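Local atomic coordinates of electron transfer flavoprotein, beta subunit (Thermotoga maritima, PDB entry 7KOE), a protein that binds FAD and, as one subunit of an electron transfer flavoprotein, probably passes electrons between redox partners. Residues 16-21 with 51-56; 95-100 with 221-226; 126-131 with 189-194. One frame throughout, in Å; residues are numbered along the deposited sequence.

Contact 1. Residues 16-21 with 51-56. With FAD (flavin-adenine dinucleotide), chain I.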
loop_
_atom_site.group_PDB
_atom_site.type_symbol
_atom_site.label_atom_id
_atom_site.label_comp_id
_atom_site.label_asym_id
_atom_site.label_seq_id
_atom_site.Cartn_x
_atom_site.Cartn_y
_atom_site.Cartn_z
ATOM N N VAL A 16 26.093 34.171 -26.850
ATOM C CA VAL A 16 25.607 32.860 -27.248
ATOM C C VAL A 16 24.522 32.450 -26.269
ATOM O O VAL A 16 24.811 32.109 -25.120
ATOM C CB VAL A 16 26.732 31.823 -27.291
ATOM C CG1 VAL A 16 26.237 30.551 -27.923
ATOM C CG2 VAL A 16 27.885 32.368 -28.051
ATOM N N CYS A 17 23.272 32.478 -26.705
ATOM C CA CYS A 17 22.182 31.986 -25.875
ATOM C C CYS A 17 22.152 30.470 -25.976
ATOM O O CYS A 17 21.835 29.927 -27.035
ATOM C CB CYS A 17 20.857 32.597 -26.315
ATOM S SG CYS A 17 20.930 34.370 -26.614
ATOM N N ILE A 18 22.500 29.783 -24.891
ATOM C CA ILE A 18 22.449 28.329 -24.843
ATOM C C ILE A 18 21.362 27.909 -23.866
ATOM O O ILE A 18 20.957 28.661 -22.978
ATOM C CB ILE A 18 23.802 27.693 -24.461
ATOM C CG1 ILE A 18 24.110 27.904 -22.982
ATOM C CG2 ILE A 18 24.913 28.255 -25.308
ATOM C CD1 ILE A 18 25.241 27.071 -22.476
ATOM N N LYS A 19 20.872 26.689 -24.047
ATOM C CA LYS A 19 19.804 26.157 -23.218
ATOM C C LYS A 19 20.214 24.804 -22.669
ATOM O O LYS A 19 20.700 23.949 -23.415
ATOM C CB LYS A 19 18.504 26.025 -24.007
ATOM C CG LYS A 19 17.293 25.776 -23.140
ATOM C CD LYS A 19 16.167 25.185 -23.938
ATOM C CE LYS A 19 15.021 24.767 -23.054
ATOM N NZ LYS A 19 14.078 23.900 -23.794
ATOM N N GLN A 20 20.013 24.609 -21.372
ATOM C CA GLN A 20 20.260 23.312 -20.765
ATOM C C GLN A 20 19.122 22.366 -21.113
ATOM O O GLN A 20 17.963 22.625 -20.783
ATOM C CB GLN A 20 20.404 23.446 -19.258
ATOM C CG GLN A 20 21.077 22.263 -18.627
ATOM C CD GLN A 20 20.833 22.185 -17.149
ATOM O OE1 GLN A 20 19.768 22.559 -16.667
ATOM N NE2 GLN A 20 21.820 21.696 -16.415
ATOM N N VAL A 21 19.456 21.269 -21.777
ATOM C CA VAL A 21 18.479 20.356 -22.356
ATOM C C VAL A 21 18.765 18.981 -21.767
ATOM O O VAL A 21 19.938 18.646 -21.567
ATOM C CB VAL A 21 18.573 20.385 -23.893
ATOM C CG1 VAL A 21 17.806 19.260 -24.549
ATOM C CG2 VAL A 21 18.088 21.714 -24.419
ATOM N N ARG A 51 27.487 23.650 -31.345
ATOM C CA ARG A 51 28.025 24.191 -32.586
ATOM C C ARG A 51 28.061 25.709 -32.551
ATOM O O ARG A 51 28.920 26.323 -33.190
ATOM C CB ARG A 51 27.198 23.711 -33.774
ATOM C CG ARG A 51 26.706 22.285 -33.656
ATOM C CD ARG A 51 27.854 21.311 -33.710
ATOM N NE ARG A 51 27.446 19.977 -34.128
ATOM C CZ ARG A 51 26.957 19.053 -33.311
ATOM N NH1 ARG A 51 26.803 19.316 -32.023
ATOM N NH2 ARG A 51 26.617 17.866 -33.784
ATOM N N ALA A 52 27.138 26.327 -31.815
ATOM C CA ALA A 52 27.159 27.775 -31.660
ATOM C C ALA A 52 28.294 28.211 -30.747
ATOM O O ALA A 52 28.900 29.264 -30.965
ATOM C CB ALA A 52 25.820 28.264 -31.117
ATOM N N LEU A 53 28.589 27.418 -29.715
ATOM C CA LEU A 53 29.692 27.744 -28.820
ATOM C C LEU A 53 31.038 27.508 -29.481
ATOM O O LEU A 53 31.999 28.229 -29.199
ATOM C CB LEU A 53 29.597 26.920 -27.541
ATOM C CG LEU A 53 28.435 27.228 -26.611
ATOM C CD1 LEU A 53 28.253 26.108 -25.621
ATOM C CD2 LEU A 53 28.675 28.521 -25.908
ATOM N N GLU A 54 31.132 26.502 -30.348
ATOM C CA GLU A 54 32.389 26.235 -31.032
ATOM C C GLU A 54 32.668 27.295 -32.089
ATOM O O GLU A 54 33.821 27.695 -32.282
ATOM C CB GLU A 54 32.360 24.827 -31.631
ATOM C CG GLU A 54 33.323 24.552 -32.775
ATOM C CD GLU A 54 34.781 24.632 -32.375
ATOM O OE1 GLU A 54 35.099 24.386 -31.195
ATOM O OE2 GLU A 54 35.619 24.935 -33.249
ATOM N N LEU A 55 31.617 27.788 -32.753
ATOM C CA LEU A 55 31.773 28.911 -33.673
ATOM C C LEU A 55 32.183 30.174 -32.933
ATOM O O LEU A 55 32.994 30.962 -33.432
ATOM C CB LEU A 55 30.474 29.144 -34.438
ATOM C CG LEU A 55 30.412 30.372 -35.345
ATOM C CD1 LEU A 55 31.339 30.201 -36.529
ATOM C CD2 LEU A 55 28.996 30.630 -35.801
ATOM N N ALA A 56 31.648 30.369 -31.730
ATOM C CA ALA A 56 32.007 31.531 -30.929
ATOM C C ALA A 56 33.445 31.448 -30.438
ATOM O O ALA A 56 34.127 32.472 -30.326
ATOM C CB ALA A 56 31.056 31.652 -29.752
HETATM P PA FAD I . 14.253 26.893 -29.056
HETATM O O1A FAD I . 13.982 26.027 -30.238
HETATM O O2A FAD I . 13.644 28.251 -29.008
HETATM O O5B FAD I . 15.832 27.024 -28.845
HETATM C C5B FAD I . 16.584 27.745 -29.846
HETATM C C4B FAD I . 17.823 28.328 -29.215
HETATM O O4B FAD I . 17.453 29.460 -28.389
HETATM C C3B FAD I . 18.598 27.416 -28.261
HETATM O O3B FAD I . 19.486 26.554 -28.959
HETATM C C2B FAD I . 19.363 28.456 -27.442
HETATM O O2B FAD I . 20.485 28.966 -28.125
HETATM C C1B FAD I . 18.292 29.525 -27.257
HETATM N N9A FAD I . 17.482 29.301 -26.075
HETATM C C8A FAD I . 16.382 28.500 -25.954
HETATM N N7A FAD I . 15.884 28.505 -24.741
HETATM C C5A FAD I . 16.714 29.357 -24.025
HETATM C C6A FAD I . 16.720 29.779 -22.684
HETATM N N6A FAD I . 15.832 29.383 -21.779
HETATM N N1A FAD I . 17.701 30.632 -22.306
HETATM C C2A FAD I . 18.596 31.025 -23.220
HETATM N N3A FAD I . 18.686 30.697 -24.504
HETATM C C4A FAD I . 17.703 29.850 -24.844
HETATM N N1 FAD I . 7.074 27.296 -25.947
HETATM C C2 FAD I . 6.520 27.894 -27.022
HETATM O O2 FAD I . 6.722 29.084 -27.254
HETATM N N3 FAD I . 5.728 27.222 -27.889
HETATM C C4 FAD I . 5.438 25.891 -27.725
HETATM O O4 FAD I . 4.720 25.323 -28.531
HETATM C C4X FAD I . 5.991 25.231 -26.618
HETATM N N5 FAD I . 5.722 23.963 -26.448
HETATM C C5X FAD I . 6.272 23.345 -25.358
HETATM C C6 FAD I . 5.992 21.983 -25.154
HETATM C C7 FAD I . 6.506 21.299 -24.082
HETATM C C7M FAD I . 6.184 19.839 -23.892
HETATM C C8 FAD I . 7.339 21.976 -23.161
HETATM C C8M FAD I . 7.917 21.245 -21.977
HETATM C C9 FAD I . 7.624 23.311 -23.351
HETATM C C9A FAD I . 7.101 24.020 -24.443
HETATM N N10 FAD I . 7.366 25.368 -24.662
HETATM C C10 FAD I . 6.822 26.020 -25.749
HETATM C "C1'" FAD I . 8.231 26.106 -23.725
HETATM C "C2'" FAD I . 9.457 26.679 -24.407
HETATM O "O2'" FAD I . 10.405 25.648 -24.640
HETATM C "C3'" FAD I . 10.114 27.763 -23.552
HETATM O "O3'" FAD I . 9.362 28.962 -23.674
HETATM C "C4'" FAD I . 11.575 28.030 -23.921
HETATM O "O4'" FAD I . 11.965 29.332 -23.481
HETATM C "C5'" FAD I . 11.825 27.915 -25.406
HETATM O "O5'" FAD I . 12.607 26.723 -25.675
HETATM P P FAD I . 12.378 25.940 -27.050
HETATM O O1P FAD I . 12.102 24.504 -26.760
HETATM O O2P FAD I . 11.375 26.706 -27.841
HETATM O O3P FAD I . 13.810 26.095 -27.743
#
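Val16 and Ile18, on a strand broken by a short loop, face one side of helix 51-56; the closest backbone approach puts the CA atoms of Val16 and Leu53 6.7 Å apart, and no hydrogen bond joins the two segments, which meet through hydrocarbon alone. Val16 carries most of the contact by dividing its two methyls. With CG1 anti to the backbone N (chi1 -171°), that methyl sits 4.0 Å from Ala52 CB and also meets Leu53, while the other branch turns along the helix, with CG2 3.7 Å from Ala56 CB. Ala52 and Ala56 are one helical turn apart, and their small side chains let the valine come in close over the helix. Leu53 lies next to them and reaches back by its end: its CD2 is 3.8 Å from Val16 CG1 and equally 3.8 Å from Ile18 CG2, so one methyl is shared by two strand residues. The leucine runs obliquely to Val16 but nearly at right angles to Ile18. This is the strand-against-helix packing of the Rossmann-like alpha/beta fold of the HUP clan, in which helix 47-63 lies on one face of the central sheet and the nucleotide is bound where the strands end. Leu130 of the neighbouring strand 128-132 also packs on Ala52 and Ala56. Cys17, between the two packing residues, points away from the helix and brings its CB 3.4 Å from N3A of the FAD adenine. Beyond it, Lys19 stretches out with CG anti to its backbone N (chi1 -167°) and its chain extended, passing over one face of the adenine with CD 3.4 Å from FAD N7A; its NZ forms a salt bridge with Asp137.

Contact 2. Residues 95-100 with 221-226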
loop_
_atom_site.group_PDB
_atom_site.type_symbol
_atom_site.label_atom_id
_atom_site.label_comp_id
_atom_site.label_asym_id
_atom_site.label_seq_id
_atom_site.Cartn_x
_atom_site.Cartn_y
_atom_site.Cartn_z
ATOM N N LEU A 95 20.293 33.842 -15.896
ATOM C CA LEU A 95 19.032 34.496 -15.575
ATOM C C LEU A 95 18.245 33.489 -14.749
ATOM O O LEU A 95 17.397 32.765 -15.268
ATOM C CB LEU A 95 18.284 34.912 -16.831
ATOM C CG LEU A 95 19.106 35.600 -17.916
ATOM C CD1 LEU A 95 18.253 35.801 -19.141
ATOM C CD2 LEU A 95 19.650 36.922 -17.422
ATOM N N SER A 96 18.533 33.445 -13.454
ATOM C CA SER A 96 17.969 32.439 -12.566
ATOM C C SER A 96 16.975 33.097 -11.628
ATOM O O SER A 96 17.364 33.885 -10.759
ATOM C CB SER A 96 19.059 31.726 -11.766
ATOM O OG SER A 96 18.484 30.763 -10.898
ATOM N N ASP A 97 15.703 32.755 -11.806
ATOM C CA ASP A 97 14.594 33.236 -10.999
ATOM C C ASP A 97 13.396 32.370 -11.351
ATOM O O ASP A 97 13.218 31.987 -12.510
ATOM C CB ASP A 97 14.289 34.709 -11.273
ATOM C CG ASP A 97 13.550 35.369 -10.140
ATOM O OD1 ASP A 97 13.236 34.677 -9.149
ATOM O OD2 ASP A 97 13.281 36.585 -10.235
ATOM N N ARG A 98 12.567 32.068 -10.350
ATOM C CA ARG A 98 11.330 31.362 -10.663
ATOM C C ARG A 98 10.212 32.325 -11.026
ATOM O O ARG A 98 9.078 31.891 -11.242
ATOM C CB ARG A 98 10.907 30.454 -9.512
ATOM C CG ARG A 98 10.630 31.153 -8.207
ATOM C CD ARG A 98 10.172 30.139 -7.175
ATOM N NE ARG A 98 11.157 29.078 -6.981
ATOM C CZ ARG A 98 12.177 29.141 -6.131
ATOM N NH1 ARG A 98 13.017 28.120 -6.028
ATOM N NH2 ARG A 98 12.359 30.222 -5.384
ATOM N N THR A 99 10.522 33.619 -11.107
ATOM C CA THR A 99 9.743 34.540 -11.916
ATOM C C THR A 99 9.766 34.140 -13.386
ATOM O O THR A 99 8.775 34.354 -14.089
ATOM C CB THR A 99 10.294 35.957 -11.734
ATOM O OG1 THR A 99 10.500 36.210 -10.340
ATOM C CG2 THR A 99 9.346 36.997 -12.280
ATOM N N PHE A 100 10.858 33.526 -13.852
ATOM C CA PHE A 100 11.000 33.099 -15.235
ATOM C C PHE A 100 10.553 31.665 -15.475
ATOM O O PHE A 100 10.728 31.164 -16.589
ATOM C CB PHE A 100 12.462 33.223 -15.698
ATOM C CG PHE A 100 13.090 34.563 -15.432
ATOM C CD1 PHE A 100 12.374 35.737 -15.571
ATOM C CD2 PHE A 100 14.418 34.640 -15.058
ATOM C CE1 PHE A 100 12.966 36.955 -15.320
ATOM C CE2 PHE A 100 15.014 35.855 -14.812
ATOM C CZ PHE A 100 14.288 37.012 -14.944
ATOM N N TRP A 221 21.558 36.822 -12.488
ATOM C CA TRP A 221 20.706 38.003 -12.519
ATOM C C TRP A 221 19.263 37.568 -12.322
ATOM O O TRP A 221 18.754 36.733 -13.076
ATOM C CB TRP A 221 20.860 38.759 -13.837
ATOM C CG TRP A 221 22.133 39.511 -13.946
ATOM C CD1 TRP A 221 22.916 39.945 -12.926
ATOM C CD2 TRP A 221 22.779 39.924 -15.151
ATOM N NE1 TRP A 221 24.014 40.603 -13.418
ATOM C CE2 TRP A 221 23.951 40.602 -14.784
ATOM C CE3 TRP A 221 22.477 39.786 -16.505
ATOM C CZ2 TRP A 221 24.825 41.139 -15.723
ATOM C CZ3 TRP A 221 23.343 40.316 -17.433
ATOM C CH2 TRP A 221 24.502 40.984 -17.040
ATOM N N THR A 222 18.610 38.125 -11.307
ATOM C CA THR A 222 17.207 37.854 -11.052
ATOM C C THR A 222 16.343 38.819 -11.860
ATOM O O THR A 222 16.832 39.573 -12.704
ATOM C CB THR A 222 16.908 37.956 -9.558
ATOM O OG1 THR A 222 17.459 39.175 -9.046
ATOM C CG2 THR A 222 17.513 36.783 -8.812
ATOM N N HIS A 223 15.035 38.800 -11.606
ATOM C CA HIS A 223 14.141 39.704 -12.316
ATOM C C HIS A 223 14.231 41.134 -11.805
ATOM O O HIS A 223 13.834 42.059 -12.521
ATOM C CB HIS A 223 12.698 39.199 -12.227
ATOM C CG HIS A 223 12.013 39.536 -10.942
ATOM N ND1 HIS A 223 12.203 38.813 -9.786
ATOM C CD2 HIS A 223 11.128 40.513 -10.635
ATOM C CE1 HIS A 223 11.468 39.333 -8.819
ATOM N NE2 HIS A 223 10.807 40.365 -9.307
ATOM N N LYS A 224 14.741 41.339 -10.591
ATOM C CA LYS A 224 15.028 42.686 -10.120
ATOM C C LYS A 224 16.299 43.238 -10.753
ATOM O O LYS A 224 16.410 44.451 -10.965
ATOM C CB LYS A 224 15.131 42.683 -8.590
ATOM C CG LYS A 224 15.390 44.039 -7.948
ATOM C CD LYS A 224 14.221 44.985 -8.163
ATOM C CE LYS A 224 14.433 46.298 -7.431
ATOM N NZ LYS A 224 15.569 47.065 -8.009
ATOM N N ASP A 225 17.245 42.357 -11.093
ATOM C CA ASP A 225 18.508 42.791 -11.682
ATOM C C ASP A 225 18.323 43.351 -13.085
ATOM O O ASP A 225 19.055 44.260 -13.488
ATOM C CB ASP A 225 19.492 41.625 -11.715
ATOM C CG ASP A 225 19.916 41.181 -10.336
ATOM O OD1 ASP A 225 20.645 41.941 -9.666
ATOM O OD2 ASP A 225 19.517 40.076 -9.919
ATOM N N LEU A 226 17.358 42.831 -13.837
ATOM C CA LEU A 226 17.173 43.251 -15.218
ATOM C C LEU A 226 16.271 44.467 -15.353
ATOM O O LEU A 226 16.455 45.264 -16.279
ATOM C CB LEU A 226 16.612 42.089 -16.037
ATOM C CG LEU A 226 17.450 40.818 -15.925
ATOM C CD1 LEU A 226 16.753 39.641 -16.564
ATOM C CD2 LEU A 226 18.806 41.038 -16.560
#
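The N-terminus of helix 223-226, with Thr222 at the N-cap position, meets the loop that follows strand 91-95, with Asp97 of the loop accepting from the first residue of the helix. Asp97 OD2 takes the backbone N-H of His223 at 3.1 Å, from 27° out of the carboxylate plane, and the ring N-H of the same residue, ND1 to OD2 at 2.5 Å. That second donor approaches nearly along the C-O axis, and the oxygen lies close to the plane of the imidazole. The carboxylate and ring planes are 25° apart. Thr99 adds a weak bond to the same oxygen from its OG1 and sets its CG2 over one imidazole face, a CH-pi contact 4.2 Å from the centroid. The ND1 bond and this methyl restrain the ring, while the backbone bond ties Asp97 to the helix start. Asp225, three residues on from Thr222, accepts from Thr222 N at 2.6 Å through the anti lone pair of OD2. Next to this polar cluster the contact is apolar: Phe100 CZ is 4.0 Å from Leu226 CD1, and Leu95 CD2 meets the same methyl while also touching the edge of the Trp221 indole at CE3. Leu95 also touches Thr111 and Leu112 of helix 105-119, and Met72 touches both Leu95 and Phe100.

Contact 3. Residues 126-131 with 189-194; sequences IDLILT and LPAVLT. With FAD (flavin-adenine dinucleotide), chain I.
Leu128 folds its CD1 across the neighbouring strand, where the methyl lies 4.0 Å from Ala191 CB and 3.8 Å from Leu193 CG. CG anti to the backbone N (chi1 -165°), together with a chi2 of 43°, lays CD1 toward the partner strand. Leu130 follows on the same face, side by side with Leu193 and pointing the same way, its CD2 3.7 Å from Leu193 CB. This face looks toward helix 47-63, with Leu59 touching Leu128 and Leu55 touching Leu130. On the other face Ile129 and Val192 lie flank to flank, CB of the isoleucine 3.8 Å from CG2 of the valine, and Cys17 adjoins Ile129. Thr131 and Thr194 continue this face, and Thr131 lies against the adenosine ribose of FAD. Between the faces, Ile129 bonds through both its polar backbone atoms: its N gives to Ala191 O at 3.0 Å, and its O accepts weakly from Leu193 N. Thr131 N then reaches Leu193 O, and a weak bond from Ala191 N to Asp127 O opens the ladder. Just before the strand, the peptide bond between Leu189 and Pro190 is cis. Leu189 swings its CD2 to 3.6 Å from Asp127 O and against Leu128 CD1; an alanine here would probably leave a gap beside Leu128 CD1 and uncover the Asp127 carbonyl. The Asp127 carboxylate pairs with Lys170. Two parallel strands with an in-register ladder, apolar on the Leu128 and Leu130 face, apolar on the other at Ile129 and Val192 but ending there in two threonines, and carrying a cofactor-contacting residue at the C-terminal end of one, are what the central sheet of a Rossmann-like nucleotide-binding domain provides.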
loop_
_atom_site.group_PDB
_atom_site.type_symbol
_atom_site.label_atom_id
_atom_site.label_comp_id
_atom_site.label_asym_id
_atom_site.label_seq_id
_atom_site.Cartn_x
_atom_site.Cartn_y
_atom_site.Cartn_z
ATOM N N ILE A 126 25.937 44.485 -28.986
ATOM C CA ILE A 126 26.261 43.113 -29.354
ATOM C C ILE A 126 26.310 42.995 -30.870
ATOM O O ILE A 126 25.319 43.255 -31.555
ATOM C CB ILE A 126 25.245 42.133 -28.756
ATOM C CG1 ILE A 126 25.266 42.198 -27.229
ATOM C CG2 ILE A 126 25.535 40.740 -29.212
ATOM C CD1 ILE A 126 26.644 42.171 -26.603
ATOM N N ASP A 127 27.465 42.590 -31.393
ATOM C CA ASP A 127 27.661 42.477 -32.831
ATOM C C ASP A 127 27.093 41.197 -33.416
ATOM O O ASP A 127 26.875 41.139 -34.630
ATOM C CB ASP A 127 29.152 42.545 -33.167
ATOM C CG ASP A 127 29.739 43.914 -32.925
ATOM O OD1 ASP A 127 30.829 44.197 -33.464
ATOM O OD2 ASP A 127 29.114 44.708 -32.196
ATOM N N LEU A 128 26.850 40.176 -32.599
ATOM C CA LEU A 128 26.409 38.884 -33.108
ATOM C C LEU A 128 25.774 38.098 -31.977
ATOM O O LEU A 128 26.344 38.014 -30.890
ATOM C CB LEU A 128 27.582 38.099 -33.700
ATOM C CG LEU A 128 27.260 36.901 -34.587
ATOM C CD1 LEU A 128 26.129 37.215 -35.536
ATOM C CD2 LEU A 128 28.489 36.503 -35.362
ATOM N N ILE A 129 24.607 37.522 -32.231
ATOM C CA ILE A 129 23.932 36.665 -31.269
ATOM C C ILE A 129 23.815 35.281 -31.885
ATOM O O ILE A 129 23.195 35.117 -32.940
ATOM C CB ILE A 129 22.553 37.212 -30.879
ATOM C CG1 ILE A 129 22.711 38.497 -30.076
ATOM C CG2 ILE A 129 21.781 36.182 -30.084
ATOM C CD1 ILE A 129 21.412 39.127 -29.685
ATOM N N LEU A 130 24.413 34.291 -31.239
ATOM C CA LEU A 130 24.404 32.924 -31.736
ATOM C C LEU A 130 23.439 32.097 -30.904
ATOM O O LEU A 130 23.623 31.959 -29.696
ATOM C CB LEU A 130 25.800 32.314 -31.679
ATOM C CG LEU A 130 26.935 33.116 -32.297
ATOM C CD1 LEU A 130 28.235 32.397 -32.096
ATOM C CD2 LEU A 130 26.676 33.280 -33.750
ATOM N N THR A 131 22.413 31.559 -31.542
ATOM C CA THR A 131 21.562 30.566 -30.912
ATOM C C THR A 131 21.688 29.261 -31.678
ATOM O O THR A 131 22.381 29.172 -32.690
ATOM C CB THR A 131 20.094 31.015 -30.861
ATOM O OG1 THR A 131 19.519 30.933 -32.168
ATOM C CG2 THR A 131 19.974 32.436 -30.353
ATOM N N LEU A 189 25.874 43.014 -39.824
ATOM C CA LEU A 189 26.029 43.036 -38.379
ATOM C C LEU A 189 25.519 44.366 -37.825
ATOM O O LEU A 189 25.752 45.417 -38.427
ATOM C CB LEU A 189 27.490 42.825 -37.985
ATOM C CG LEU A 189 28.126 41.480 -38.341
ATOM C CD1 LEU A 189 29.417 41.296 -37.565
ATOM C CD2 LEU A 189 27.179 40.318 -38.087
ATOM N N PRO A 190 24.823 44.360 -36.676
ATOM C CA PRO A 190 24.524 43.273 -35.737
ATOM C C PRO A 190 23.461 42.293 -36.210
ATOM O O PRO A 190 22.383 42.705 -36.622
ATOM C CB PRO A 190 24.026 44.017 -34.497
ATOM C CG PRO A 190 24.351 45.453 -34.721
ATOM C CD PRO A 190 24.294 45.637 -36.184
ATOM N N ALA A 191 23.783 41.005 -36.147
ATOM C CA ALA A 191 22.916 39.951 -36.642
ATOM C C ALA A 191 22.658 38.937 -35.543
ATOM O O ALA A 191 23.369 38.879 -34.542
ATOM C CB ALA A 191 23.529 39.250 -37.855
ATOM N N VAL A 192 21.621 38.134 -35.740
ATOM C CA VAL A 192 21.281 37.048 -34.833
ATOM C C VAL A 192 21.351 35.767 -35.648
ATOM O O VAL A 192 20.455 35.475 -36.447
ATOM C CB VAL A 192 19.905 37.231 -34.189
ATOM C CG1 VAL A 192 19.530 36.011 -33.367
ATOM C CG2 VAL A 192 19.906 38.460 -33.317
ATOM N N LEU A 193 22.421 35.006 -35.469
ATOM C CA LEU A 193 22.547 33.748 -36.177
ATOM C C LEU A 193 21.756 32.660 -35.465
ATOM O O LEU A 193 21.269 32.831 -34.348
ATOM C CB LEU A 193 24.010 33.346 -36.307
ATOM C CG LEU A 193 24.826 34.153 -37.308
ATOM C CD1 LEU A 193 26.226 33.606 -37.436
ATOM C CD2 LEU A 193 24.145 34.106 -38.628
ATOM N N THR A 194 21.623 31.526 -36.138
ATOM C CA THR A 194 20.879 30.389 -35.608
ATOM C C THR A 194 21.502 29.151 -36.234
ATOM O O THR A 194 21.305 28.886 -37.422
ATOM C CB THR A 194 19.391 30.519 -35.921
ATOM O OG1 THR A 194 18.837 31.599 -35.161
ATOM C CG2 THR A 194 18.642 29.275 -35.580
HETATM P PA FAD I . 14.253 26.893 -29.056
HETATM O O1A FAD I . 13.982 26.027 -30.238
HETATM O O2A FAD I . 13.644 28.251 -29.008
HETATM O O5B FAD I . 15.832 27.024 -28.845
HETATM C C5B FAD I . 16.584 27.745 -29.846
HETATM C C4B FAD I . 17.823 28.328 -29.215
HETATM O O4B FAD I . 17.453 29.460 -28.389
HETATM C C3B FAD I . 18.598 27.416 -28.261
HETATM O O3B FAD I . 19.486 26.554 -28.959
HETATM C C2B FAD I . 19.363 28.456 -27.442
HETATM O O2B FAD I . 20.485 28.966 -28.125
HETATM C C1B FAD I . 18.292 29.525 -27.257
HETATM N N9A FAD I . 17.482 29.301 -26.075
HETATM C C8A FAD I . 16.382 28.500 -25.954
HETATM N N7A FAD I . 15.884 28.505 -24.741
HETATM C C5A FAD I . 16.714 29.357 -24.025
HETATM C C6A FAD I . 16.720 29.779 -22.684
HETATM N N6A FAD I . 15.832 29.383 -21.779
HETATM N N1A FAD I . 17.701 30.632 -22.306
HETATM C C2A FAD I . 18.596 31.025 -23.220
HETATM N N3A FAD I . 18.686 30.697 -24.504
HETATM C C4A FAD I . 17.703 29.850 -24.844
HETATM N N1 FAD I . 7.074 27.296 -25.947
HETATM C C2 FAD I . 6.520 27.894 -27.022
HETATM O O2 FAD I . 6.722 29.084 -27.254
HETATM N N3 FAD I . 5.728 27.222 -27.889
HETATM C C4 FAD I . 5.438 25.891 -27.725
HETATM O O4 FAD I . 4.720 25.323 -28.531
HETATM C C4X FAD I . 5.991 25.231 -26.618
HETATM N N5 FAD I . 5.722 23.963 -26.448
HETATM C C5X FAD I . 6.272 23.345 -25.358
HETATM C C6 FAD I . 5.992 21.983 -25.154
HETATM C C7 FAD I . 6.506 21.299 -24.082
HETATM C C7M FAD I . 6.184 19.839 -23.892
HETATM C C8 FAD I . 7.339 21.976 -23.161
HETATM C C8M FAD I . 7.917 21.245 -21.977
HETATM C C9 FAD I . 7.624 23.311 -23.351
HETATM C C9A FAD I . 7.101 24.020 -24.443
HETATM N N10 FAD I . 7.366 25.368 -24.662
HETATM C C10 FAD I . 6.822 26.020 -25.749
HETATM C "C1'" FAD I . 8.231 26.106 -23.725
HETATM C "C2'" FAD I . 9.457 26.679 -24.407
HETATM O "O2'" FAD I . 10.405 25.648 -24.640
HETATM C "C3'" FAD I . 10.114 27.763 -23.552
HETATM O "O3'" FAD I . 9.362 28.962 -23.674
HETATM C "C4'" FAD I . 11.575 28.030 -23.921
HETATM O "O4'" FAD I . 11.965 29.332 -23.481
HETATM C "C5'" FAD I . 11.825 27.915 -25.406
HETATM O "O5'" FAD I . 12.607 26.723 -25.675
HETATM P P FAD I . 12.378 25.940 -27.050
HETATM O O1P FAD I . 12.102 24.504 -26.760
HETATM O O2P FAD I . 11.375 26.706 -27.841
HETATM O O3P FAD I . 13.810 26.095 -27.743
#

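Contacts 1 and 3 belong to the buried core and share one sheet: strands 13-22 and 128-132 are neighbours in it, they touch through Leu130, and both contacts touch FAD. Their centres lie about 12 Å apart. Contact 1 joins a helix to that sheet purely by hydrocarbon packing, whereas contact 3 joins two strands within it by backbone bonds, with apolar side chains on the faces and a threonine pair at the FAD end of one. Contact 2 is only partly buried, about 21 Å from contact 1 between centres; there a loop and a helix start are tied by a carboxylate bonded to a backbone N-H and an imidazole, beside an apolar patch. Along the chain, contact 3 is nested inside the loop that contact 2 closes.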